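Local coordinates for protein xylosidase (Xanthomonas axonopodis pv. citri, PDB 6XN2) that probably hydrolyses beta-1,4-linked xylo-oligosaccharides as a glycoside hydrolase of family 43, and binds xylose units in its active-site pocket, at residues 165-170 against 194-199. Sequence-based numbering, arbitrary orientation.
Sequences GTYSID and QHYRDN. With XYP (beta-D-xylopyranose), chain E.
Tyr167 and Tyr196 meet as an offset stack, their ring centroids 4.1 Å apart and their planes tilted by 19°. The two side chains run past each other in opposite directions, which sets CD2 of Tyr167 over the centre of the Tyr196 ring and brings CB of Tyr167 over the same face near the hydroxyl end, 3.4 Å from Tyr196 CZ, a CH-pi contact. Tyr167 CG sits between its own backbone N and carbonyl carbon (chi1 50°), and this turn lays the ring along its neighbour. Phe185 packs edge-to-face with Tyr167.

In the five-bladed beta-propeller of family 43, this contact joins the loop entering strand 172-175 to the tight connection between the short antiparallel strands 196-197 and 200-201.

Polar bonds fix the hydroxyl end of the Tyr167 ring. Tyr167 OH donates to Asn199 OD1 at 2.6 Å, meeting a lone pair in the carbonyl plane although ring and amide are turned 57° apart. The same OD1 also accepts from Ser233 OG. A water bonded to Asn199 N donates to Tyr167 OH, so the phenol oxygen has two partners. A second water links the segments at the other end of the stack, accepting from Ser168 N and from Tyr196 OH (2.7 Å).

Two and three residues beyond Tyr167, Ile169 and Asp170 line the xylose pocket. The carboxylate of Asp170 accepts hydrogen bonds from two of the xylose hydroxyls, O3 to OD1 at 2.8 Å and O2 to OD2 at 2.9 Å, while Asp50 and Glu257 are hydrogen-bonded to the same sugar.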
ATOM      1  N   GLY A 165      -8.566 -14.376   9.947  1.00 25.98           N
ATOM      2  CA  GLY A 165      -7.817 -14.870   8.836  1.00 27.37           C
ATOM      3  C   GLY A 165      -6.772 -13.887   8.379  1.00 28.48           C
ATOM      4  O   GLY A 165      -6.056 -14.158   7.472  1.00 27.30           O
ATOM      5  N   THR A 166      -6.734 -12.734   9.024  1.00 26.81           N
ATOM      6  CA  THR A 166      -5.762 -11.751   8.691  1.00 25.39           C
ATOM      7  C   THR A 166      -4.677 -11.734   9.714  1.00 28.52           C
ATOM      8  O   THR A 166      -4.805 -12.160  10.796  1.00 23.95           O
ATOM      9  CB  THR A 166      -6.318 -10.350   8.488  1.00 25.78           C
ATOM     10  OG1 THR A 166      -6.756  -9.820   9.722  1.00 24.24           O
ATOM     11  CG2 THR A 166      -7.424 -10.378   7.511  1.00 26.10           C
ATOM     12  N   TYR A 167      -3.562 -11.288   9.223  1.00 24.70           N
ATOM     13  CA  TYR A 167      -2.306 -11.162   9.906  1.00 26.87           C
ATOM     14  C   TYR A 167      -1.387 -10.251   9.095  1.00 28.48           C
ATOM     15  O   TYR A 167      -1.848  -9.750   8.069  1.00 25.87           O
ATOM     16  CB  TYR A 167      -1.686 -12.523  10.092  1.00 25.30           C
ATOM     17  CG  TYR A 167      -1.615 -13.351   8.865  1.00 26.07           C
ATOM     18  CD1 TYR A 167      -2.645 -14.142   8.497  1.00 26.33           C
ATOM     19  CD2 TYR A 167      -0.501 -13.385   8.115  1.00 25.94           C
ATOM     20  CE1 TYR A 167      -2.591 -14.908   7.393  1.00 27.45           C
ATOM     21  CE2 TYR A 167      -0.431 -14.163   7.016  1.00 27.07           C
ATOM     22  CZ  TYR A 167      -1.499 -14.925   6.658  1.00 26.73           C
ATOM     23  OH  TYR A 167      -1.472 -15.697   5.570  1.00 29.32           O
ATOM     24  N   SER A 168      -0.207  -9.842   9.648  1.00 24.76           N
ATOM     25  CA  SER A 168       0.735  -8.979   8.952  1.00 24.02           C
ATOM     26  C   SER A 168       0.062  -7.624   8.655  1.00 27.83           C
ATOM     27  O   SER A 168      -0.870  -7.210   9.364  1.00 24.61           O
ATOM     28  CB  SER A 168       1.240  -9.657   7.666  1.00 22.85           C
ATOM     29  OG  SER A 168       2.399  -9.014   7.157  1.00 25.62           O
ATOM     30  N   ILE A 169       0.541  -6.918   7.651  1.00 26.31           N
ATOM     31  CA  ILE A 169       0.096  -5.560   7.393  1.00 26.16           C
ATOM     32  C   ILE A 169      -0.278  -5.192   5.975  1.00 26.33           C
ATOM     33  O   ILE A 169      -0.501  -6.039   5.174  1.00 25.68           O
ATOM     34  CB  ILE A 169       1.260  -4.613   7.755  1.00 28.04           C
ATOM     35  CG1 ILE A 169       2.517  -5.014   7.023  1.00 27.99           C
ATOM     36  CG2 ILE A 169       1.625  -4.677   9.195  1.00 28.58           C
ATOM     37  CD1 ILE A 169       3.656  -4.044   7.183  1.00 27.08           C
ATOM     38  N   ASP A 170      -0.452  -3.887   5.746  1.00 26.01           N
ATOM     39  CA  ASP A 170      -0.584  -3.320   4.403  1.00 27.58           C
ATOM     40  C   ASP A 170      -1.739  -3.862   3.556  1.00 24.32           C
ATOM     41  O   ASP A 170      -1.518  -4.361   2.446  1.00 24.22           O
ATOM     42  CB  ASP A 170       0.737  -3.512   3.654  1.00 27.14           C
ATOM     43  CG  ASP A 170       1.846  -2.662   4.229  1.00 32.44           C
ATOM     44  OD1 ASP A 170       1.580  -1.958   5.237  1.00 27.25           O
ATOM     45  OD2 ASP A 170       2.973  -2.683   3.681  1.00 26.83           O
ATOM     46  N   GLN A 194       6.674 -13.136   7.520  1.00 27.90           N
ATOM     47  CA  GLN A 194       7.627 -14.243   7.504  1.00 28.01           C
ATOM     48  C   GLN A 194       7.336 -15.278   8.588  1.00 29.79           C
ATOM     49  O   GLN A 194       7.822 -16.404   8.513  1.00 27.31           O
ATOM     50  CB  GLN A 194       9.056 -13.714   7.661  1.00 27.10           C
ATOM     51  CG  GLN A 194       9.378 -13.131   9.032  1.00 27.00           C
ATOM     52  CD  GLN A 194       8.993 -11.668   9.175  1.00 32.20           C
ATOM     53  OE1 GLN A 194       8.222 -11.123   8.378  1.00 28.49           O
ATOM     54  NE2 GLN A 194       9.528 -11.024  10.200  1.00 28.57           N
ATOM     55  N   HIS A 195       6.546 -14.894   9.589  1.00 28.06           N
ATOM     56  CA  HIS A 195       6.171 -15.812  10.664  1.00 29.72           C
ATOM     57  C   HIS A 195       4.943 -16.663  10.352  1.00 28.80           C
ATOM     58  O   HIS A 195       4.447 -17.378  11.227  1.00 25.97           O
ATOM     59  CB  HIS A 195       5.931 -15.040  11.956  1.00 27.94           C
ATOM     60  CG  HIS A 195       7.188 -14.531  12.582  1.00 32.48           C
ATOM     61  ND1 HIS A 195       7.488 -13.189  12.670  1.00 38.09           N
ATOM     62  CD2 HIS A 195       8.238 -15.188  13.132  1.00 33.38           C
ATOM     63  CE1 HIS A 195       8.663 -13.040  13.257  1.00 32.22           C
ATOM     64  NE2 HIS A 195       9.140 -14.239  13.543  1.00 41.84           N
ATOM     65  N   TYR A 196       4.450 -16.597   9.143  1.00 27.55           N
ATOM     66  CA  TYR A 196       3.275 -17.341   8.772  1.00 27.61           C
ATOM     67  C   TYR A 196       3.447 -18.242   7.567  1.00 28.50           C
ATOM     68  O   TYR A 196       4.130 -17.907   6.688  1.00 25.73           O
ATOM     69  CB  TYR A 196       2.142 -16.375   8.466  1.00 27.76           C
ATOM     70  CG  TYR A 196       1.741 -15.504   9.602  1.00 29.63           C
ATOM     71  CD1 TYR A 196       2.425 -14.366   9.906  1.00 26.48           C
ATOM     72  CD2 TYR A 196       0.657 -15.820  10.361  1.00 28.15           C
ATOM     73  CE1 TYR A 196       2.051 -13.585  10.956  1.00 26.93           C
ATOM     74  CE2 TYR A 196       0.280 -15.049  11.386  1.00 29.24           C
ATOM     75  CZ  TYR A 196       0.982 -13.937  11.693  1.00 28.37           C
ATOM     76  OH  TYR A 196       0.576 -13.201  12.726  1.00 29.91           O
ATOM     77  N   ARG A 197       2.817 -19.403   7.596  1.00 26.96           N
ATOM     78  CA  ARG A 197       2.750 -20.320   6.484  1.00 26.56           C
ATOM     79  C   ARG A 197       1.333 -20.847   6.503  1.00 29.53           C
ATOM     80  O   ARG A 197       0.873 -21.191   7.515  1.00 29.01           O
ATOM     81  CB  ARG A 197       3.723 -21.460   6.587  1.00 29.37           C
ATOM     82  CG  ARG A 197       5.164 -21.070   6.642  1.00 22.35           C
ATOM     83  CD  ARG A 197       5.627 -20.425   5.392  1.00 29.39           C
ATOM     84  NE  ARG A 197       7.062 -20.302   5.361  1.00 28.14           N
ATOM     85  CZ  ARG A 197       7.724 -19.325   5.919  1.00 28.06           C
ATOM     86  NH1 ARG A 197       7.088 -18.383   6.540  1.00 25.31           N
ATOM     87  NH2 ARG A 197       9.018 -19.309   5.855  1.00 30.17           N
ATOM     88  N   ASP A 198       0.692 -20.861   5.369  1.00 29.24           N
ATOM     89  CA  ASP A 198      -0.651 -21.327   5.227  1.00 32.59           C
ATOM     90  C   ASP A 198      -1.585 -20.710   6.247  1.00 32.88           C
ATOM     91  O   ASP A 198      -2.277 -21.465   6.870  1.00 30.83           O
ATOM     92  CB  ASP A 198      -0.706 -22.869   5.281  1.00 33.87           C
ATOM     93  CG  ASP A 198       0.175 -23.540   4.231  1.00 37.81           C
ATOM     94  OD1 ASP A 198       0.144 -23.152   3.077  1.00 38.32           O
ATOM     95  OD2 ASP A 198       0.903 -24.467   4.571  1.00 39.75           O
ATOM     96  N   ASN A 199      -1.468 -19.416   6.482  1.00 30.55           N
ATOM     97  CA  ASN A 199      -2.265 -18.631   7.409  1.00 29.82           C
ATOM     98  C   ASN A 199      -2.104 -18.927   8.853  1.00 31.02           C
ATOM     99  O   ASN A 199      -2.884 -18.517   9.631  1.00 33.54           O
ATOM    100  CB  ASN A 199      -3.742 -18.638   7.075  1.00 26.98           C
ATOM    101  CG  ASN A 199      -3.998 -18.269   5.690  1.00 30.89           C
ATOM    102  OD1 ASN A 199      -3.479 -17.305   5.215  1.00 28.52           O
ATOM    103  ND2 ASN A 199      -4.783 -19.061   5.016  1.00 31.93           N
TER
HETATM  104  O1  XYP E 402       7.079  -0.719   6.931  1.00 38.05           O
HETATM  105  C1  XYP E 402       6.242   0.367   6.608  1.00 41.49           C
HETATM  106  C2  XYP E 402       4.834  -0.157   6.421  1.00 41.04           C
HETATM  107  C3  XYP E 402       3.803   0.925   6.478  1.00 36.80           C
HETATM  108  C4  XYP E 402       4.036   1.811   7.684  1.00 39.65           C
HETATM  109  C5  XYP E 402       5.440   2.339   7.646  1.00 38.44           C
HETATM  110  O2  XYP E 402       4.658  -0.823   5.178  1.00 38.59           O
HETATM  111  O3  XYP E 402       2.617   0.198   6.601  1.00 35.56           O
HETATM  112  O4  XYP E 402       3.173   2.903   7.646  1.00 38.52           O
HETATM  113  O5  XYP E 402       6.360   1.285   7.665  1.00 41.42           O
HETATM  114  O   HOH W   1       0.509 -17.505   5.453  1.00 28.75           O
HETATM  115  O   HOH W   2       1.090 -10.550  12.457  1.00 28.62           O